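Long-range contacts in putative DD-carboxypeptidase TP_0574 (Treponema pallidum, PDB 1O75), which shows zinc-stimulated carboxypeptidase activity on synthetic depsipeptides, binds penicillin, and may trim peptidoglycan as a D,D-carboxypeptidase to reduce its cross-linking: residues 63-67 with 119-123; 72-78 with 144-150. The protein carries 2 engineered substitutions. All blocks are in the same frame, centred on the assembly; numbering follows the deposited sequence.

Contact 1: 63-67 with 119-123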
# COMPACT_ATOMS: atom_id res chain seq x y z
N PHE B 63 -0.33 16.24 -9.96
CA PHE B 63 0.71 15.67 -10.81
C PHE B 63 0.15 14.55 -11.68
O PHE B 63 0.41 14.47 -12.88
CB PHE B 63 1.86 15.09 -9.97
CG PHE B 63 2.80 14.22 -10.76
CD1 PHE B 63 3.76 14.79 -11.60
CD2 PHE B 63 2.71 12.82 -10.69
CE1 PHE B 63 4.62 13.98 -12.37
CE2 PHE B 63 3.57 12.00 -11.45
CZ PHE B 63 4.53 12.58 -12.29
N ARG B 64 -0.59 13.65 -11.05
CA ARG B 64 -1.19 12.52 -11.79
C ARG B 64 -2.16 12.95 -12.88
O ARG B 64 -2.17 12.36 -13.96
CB ARG B 64 -1.94 11.61 -10.82
CG ARG B 64 -1.05 10.92 -9.80
CD ARG B 64 -1.90 10.14 -8.79
NE ARG B 64 -1.10 9.92 -7.61
CZ ARG B 64 -1.43 10.35 -6.40
NH1 ARG B 64 -2.55 11.01 -6.20
NH2 ARG B 64 -0.60 10.11 -5.39
N GLN B 65 -2.96 13.97 -12.61
CA GLN B 65 -3.94 14.40 -13.62
C GLN B 65 -3.44 15.31 -14.74
O GLN B 65 -4.11 15.43 -15.77
CB GLN B 65 -5.12 15.09 -12.93
CG GLN B 65 -5.88 14.16 -11.99
CD GLN B 65 -7.02 14.88 -11.32
OE1 GLN B 65 -8.13 14.93 -11.85
NE2 GLN B 65 -6.74 15.48 -10.16
N GLN B 66 -2.27 15.92 -14.56
CA GLN B 66 -1.75 16.84 -15.58
C GLN B 66 -1.48 16.18 -16.91
O GLN B 66 -1.37 16.84 -17.94
CB GLN B 66 -0.45 17.52 -15.09
CG GLN B 66 0.80 16.64 -15.24
CD GLN B 66 2.05 17.35 -14.70
OE1 GLN B 66 2.11 18.57 -14.68
NE2 GLN B 66 3.04 16.58 -14.28
N PHE B 67 -1.36 14.86 -16.90
CA PHE B 67 -1.08 14.17 -18.14
C PHE B 67 -2.27 14.02 -19.09
O PHE B 67 -2.17 14.35 -20.27
CB PHE B 67 -0.48 12.80 -17.82
CG PHE B 67 0.84 12.90 -17.10
CD1 PHE B 67 2.01 13.18 -17.81
CD2 PHE B 67 0.90 12.75 -15.72
CE1 PHE B 67 3.23 13.32 -17.14
CE2 PHE B 67 2.13 12.89 -15.03
CZ PHE B 67 3.29 13.18 -15.75
N GLU B 119 11.00 6.12 -12.87
CA GLU B 119 10.53 7.50 -12.84
C GLU B 119 9.76 7.85 -14.12
O GLU B 119 10.09 7.39 -15.23
CB GLU B 119 11.70 8.47 -12.64
CG GLU B 119 12.42 8.30 -11.28
CD GLU B 119 11.53 8.66 -10.08
OE1 GLU B 119 11.01 9.79 -10.03
OE2 GLU B 119 11.36 7.81 -9.18
N ILE B 120 8.74 8.67 -13.97
CA ILE B 120 7.93 9.05 -15.11
C ILE B 120 8.64 10.13 -15.91
O ILE B 120 9.01 11.17 -15.38
CB ILE B 120 6.54 9.52 -14.62
CG1 ILE B 120 5.81 8.30 -14.02
CG2 ILE B 120 5.73 10.07 -15.79
CD1 ILE B 120 4.75 8.65 -13.02
N LYS B 121 8.84 9.88 -17.20
CA LYS B 121 9.51 10.84 -18.07
C LYS B 121 8.44 11.53 -18.88
O LYS B 121 7.50 10.89 -19.38
CB LYS B 121 10.50 10.10 -18.98
CG LYS B 121 11.46 9.21 -18.18
CD LYS B 121 12.14 10.06 -17.09
CE LYS B 121 12.74 9.23 -15.95
NZ LYS B 121 13.70 8.19 -16.40
N PHE B 122 8.57 12.84 -19.03
CA PHE B 122 7.56 13.58 -19.76
C PHE B 122 8.16 14.90 -20.21
O PHE B 122 9.27 15.24 -19.80
CB PHE B 122 6.38 13.86 -18.83
CG PHE B 122 6.77 14.56 -17.55
CD1 PHE B 122 6.96 15.94 -17.53
CD2 PHE B 122 7.00 13.85 -16.39
CE1 PHE B 122 7.37 16.60 -16.35
CE2 PHE B 122 7.41 14.49 -15.21
CZ PHE B 122 7.60 15.87 -15.20
N GLU B 123 7.44 15.62 -21.05
CA GLU B 123 7.93 16.93 -21.44
C GLU B 123 6.88 17.97 -21.17
O GLU B 123 5.69 17.65 -21.06
CB GLU B 123 8.39 16.97 -22.90
CG GLU B 123 7.51 16.34 -23.92
CD GLU B 123 8.21 16.30 -25.27
OE1 GLU B 123 8.59 17.39 -25.77
OE2 GLU B 123 8.41 15.20 -25.84
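Phe-67 drives the edge of its ring toward the face of Phe-122 in an offset edge-to-face pair, with centroids 5.6 Å apart and planes at 71°. The leading atom is Phe-67 CE1, which comes to 3.6 Å from Phe-122 CB; the neighbouring CZ of Phe-67 lies 3.8 Å from Phe-122 CD2. With its ring between its own backbone N and carbonyl carbon (chi1 55°), Phe-122 presents CB, CG and CD2 to that edge. Segment 63-67, on helix 60-65 and the residues after it, packs here through apolar side chains on strand 120-124, which pairs antiparallel with strand 101-114 in the large mixed sheet of the Tp47 domain a region. Phe-63, on the helix, supplies the other ring. Its CG is turned anti to the backbone N (chi1 167°), which carries the rim across to the strand: CE2 lies 3.9 Å from Ile-120 CD1, in the plane of the ring, and CE1 is 4.0 Å from Phe-122 CE2. One face of Phe-63 is occupied by Phe-67 CE2. Ile-120 CG2 stands 4.0 Å from Phe-67 CZ. Gln-66 OE1 accepts a hydrogen bond from Leu-131 N, and its backbone O one from Lys-156 NZ.

Contact 2: 72-78 with 144-150. With XE (xenon), chain G.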
# COMPACT_ATOMS: atom_id res chain seq x y z
N GLU B 72 -5.83 23.03 -13.58
CA GLU B 72 -5.29 24.32 -13.11
C GLU B 72 -5.03 24.14 -11.63
O GLU B 72 -5.79 23.46 -10.93
CB GLU B 72 -6.29 25.47 -13.28
CG GLU B 72 -6.55 25.89 -14.71
CD GLU B 72 -7.56 27.02 -14.79
OE1 GLU B 72 -8.70 26.84 -14.32
OE2 GLU B 72 -7.21 28.09 -15.31
N VAL B 73 -3.95 24.74 -11.15
CA VAL B 73 -3.63 24.66 -9.74
C VAL B 73 -3.45 26.08 -9.21
O VAL B 73 -3.03 26.98 -9.94
CB VAL B 73 -2.35 23.83 -9.46
CG1 VAL B 73 -2.60 22.37 -9.81
CG2 VAL B 73 -1.20 24.35 -10.29
N LEU B 74 -3.82 26.26 -7.96
CA LEU B 74 -3.69 27.53 -7.26
C LEU B 74 -2.71 27.29 -6.12
O LEU B 74 -2.80 26.27 -5.43
CB LEU B 74 -5.04 27.93 -6.66
CG LEU B 74 -5.04 29.22 -5.84
CD1 LEU B 74 -4.97 30.40 -6.81
CD2 LEU B 74 -6.31 29.32 -4.99
N GLY B 75 -1.79 28.23 -5.92
CA GLY B 75 -0.83 28.08 -4.84
C GLY B 75 -0.56 29.38 -4.09
O GLY B 75 -0.85 30.47 -4.60
N GLU B 76 -0.01 29.25 -2.88
CA GLU B 76 0.31 30.42 -2.05
C GLU B 76 1.82 30.62 -2.03
O GLU B 76 2.60 29.66 -1.96
CB GLU B 76 -0.16 30.22 -0.62
CG GLU B 76 -1.61 29.87 -0.49
CD GLU B 76 -2.04 29.68 0.94
OE1 GLU B 76 -1.21 29.24 1.77
OE2 GLU B 76 -3.21 29.95 1.24
N LYS B 77 2.23 31.89 -2.08
CA LYS B 77 3.66 32.20 -2.08
C LYS B 77 4.39 31.57 -0.92
O LYS B 77 3.97 31.66 0.24
CB LYS B 77 3.89 33.72 -2.05
CG LYS B 77 5.37 34.07 -2.18
CD LYS B 77 5.60 35.54 -1.83
CE LYS B 77 7.08 35.89 -1.81
NZ LYS B 77 7.26 37.28 -1.26
N VAL B 78 5.50 30.91 -1.24
CA VAL B 78 6.33 30.27 -0.21
C VAL B 78 7.28 31.30 0.42
O VAL B 78 7.97 32.01 -0.30
CB VAL B 78 7.19 29.15 -0.84
CG1 VAL B 78 8.23 28.69 0.16
CG2 VAL B 78 6.28 27.97 -1.26
N GLU B 144 8.30 30.47 -6.03
CA GLU B 144 7.62 29.21 -5.72
C GLU B 144 6.32 29.41 -4.94
O GLU B 144 6.22 30.27 -4.06
CB GLU B 144 8.58 28.30 -4.93
CG GLU B 144 8.07 26.88 -4.66
CD GLU B 144 9.04 26.07 -3.82
OE1 GLU B 144 10.02 26.65 -3.31
OE2 GLU B 144 8.83 24.85 -3.66
N TYR B 145 5.33 28.59 -5.26
CA TYR B 145 4.03 28.65 -4.61
C TYR B 145 3.61 27.26 -4.18
O TYR B 145 3.75 26.32 -4.94
CB TYR B 145 2.99 29.20 -5.59
CG TYR B 145 3.24 30.64 -5.99
CD1 TYR B 145 2.70 31.69 -5.25
CD2 TYR B 145 4.03 30.95 -7.10
CE1 TYR B 145 2.94 33.01 -5.59
CE2 TYR B 145 4.28 32.27 -7.45
CZ TYR B 145 3.73 33.29 -6.69
OH TYR B 145 3.98 34.60 -7.03
N LYS B 146 3.11 27.13 -2.95
CA LYS B 146 2.65 25.86 -2.42
C LYS B 146 1.21 25.61 -2.91
O LYS B 146 0.31 26.41 -2.65
CB LYS B 146 2.65 25.89 -0.90
CG LYS B 146 2.07 24.65 -0.22
CD LYS B 146 2.13 24.81 1.29
CE LYS B 146 0.97 24.15 2.02
NZ LYS B 146 1.33 22.83 2.61
N ILE B 147 1.02 24.50 -3.62
CA ILE B 147 -0.31 24.15 -4.15
C ILE B 147 -1.36 24.08 -3.05
O ILE B 147 -1.14 23.46 -2.01
CB ILE B 147 -0.23 22.79 -4.89
CG1 ILE B 147 0.62 22.97 -6.15
CG2 ILE B 147 -1.67 22.28 -5.23
CD1 ILE B 147 0.99 21.67 -6.86
N THR B 148 -2.49 24.74 -3.26
CA THR B 148 -3.56 24.68 -2.27
C THR B 148 -4.91 24.22 -2.85
O THR B 148 -5.78 23.72 -2.13
CB THR B 148 -3.80 26.04 -1.59
OG1 THR B 148 -4.10 27.02 -2.60
CG2 THR B 148 -2.57 26.46 -0.79
N ASN B 149 -5.08 24.39 -4.16
CA ASN B 149 -6.32 24.00 -4.83
C ASN B 149 -6.03 23.50 -6.22
O ASN B 149 -5.03 23.88 -6.84
CB ASN B 149 -7.29 25.19 -4.95
CG ASN B 149 -7.70 25.74 -3.62
OD1 ASN B 149 -8.71 25.33 -3.03
ND2 ASN B 149 -6.91 26.69 -3.11
N VAL B 150 -6.92 22.65 -6.73
CA VAL B 150 -6.78 22.11 -8.07
C VAL B 150 -8.16 22.16 -8.70
O VAL B 150 -9.18 21.95 -8.03
CB VAL B 150 -6.26 20.67 -8.05
CG1 VAL B 150 -6.13 20.15 -9.48
CG2 VAL B 150 -4.90 20.61 -7.34
XE XE G . -7.49 26.16 -9.07
O HOH W 1 -4.90 29.25 -1.13
O HOH W 2 8.29 32.05 -2.76
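Leu-74 O is gripped by two backbone amides at once, Thr-148 N at 2.7 Å and Asn-149 N at 3.2 Å. The first bond is nearly straight (177° at the hydrogen) and lies in the carbonyl plane; the second donor is tilted 24° from it. With Thr-148 and Asn-149 both facing Leu-74, this is a classic beta bulge in an antiparallel pair. Leu-74 N returns a bond to Asn-149 O, and beyond the bulge Glu-76 and Lys-146 exchange N-H to O bonds in both directions.

Gly-75 fits tightly here, its CA only 3.0 Å from Lys-146 O. Next to it, the Tyr-145 ring comes up against the backbone of the neighbouring strand, CD1 3.2 Å from Lys-77 N. On the opposite face of the sheet, Leu-74 and Asn-149 run side by side, with Leu-74 CD2 3.3 Å from Asn-149 ND2. In Thr-148, chi1 of 57° puts OG1 between the backbone N and carbonyl carbon and turns CG2 to Glu-76 CG, 3.6 Å away, the two side chains crossing at about a right angle. A water joins Thr-148 OG1 to Glu-76 OE2. Glu-76 OE1 bonds Thr-97 OG1 of the same chain and OE2 bonds Ser-387 OG of the second subunit, while Lys-146 NZ reaches Ser-375 O of that subunit. A xenon atom sits 3.7 Å from Glu-72 O and close to Leu-74 N, in a pocket completed by Met-104 and Lys-151.

Further out, strands 69-85 and 143-163 belong to the mixed sheet of the Tp47 domain a region. Strand 101-114 bonds to the other edge of 72-78 through Val-105 and Lys-103, Phe-138 of strand 137-140 packs on Val-73 and Ile-147, and Tyr-95 of strand 91-98 touches Val-78, Glu-144 and Lys-146.

Contacts 1 and 2 have centres 18 Å apart, and their nearest atoms come to about 5 Å without touching. Helix 60-65 is followed by strand 69-85, so the chain passes from the aromatic packing of contact 1 to the bulged strand pair of contact 2. Strand 101-114 connects them across the sheet: it pairs with 120-124 in contact 1 and with 69-85 in contact 2. Residues 72-78 help line a xenon site, and another xenon lies about 7 Å from the Glu-144 side chain, whereas the Ile-120 side chain of contact 1 is about 10 Å from a bound sulfated glucose. These groups, bound in the crystal, do not by themselves locate a catalytic site.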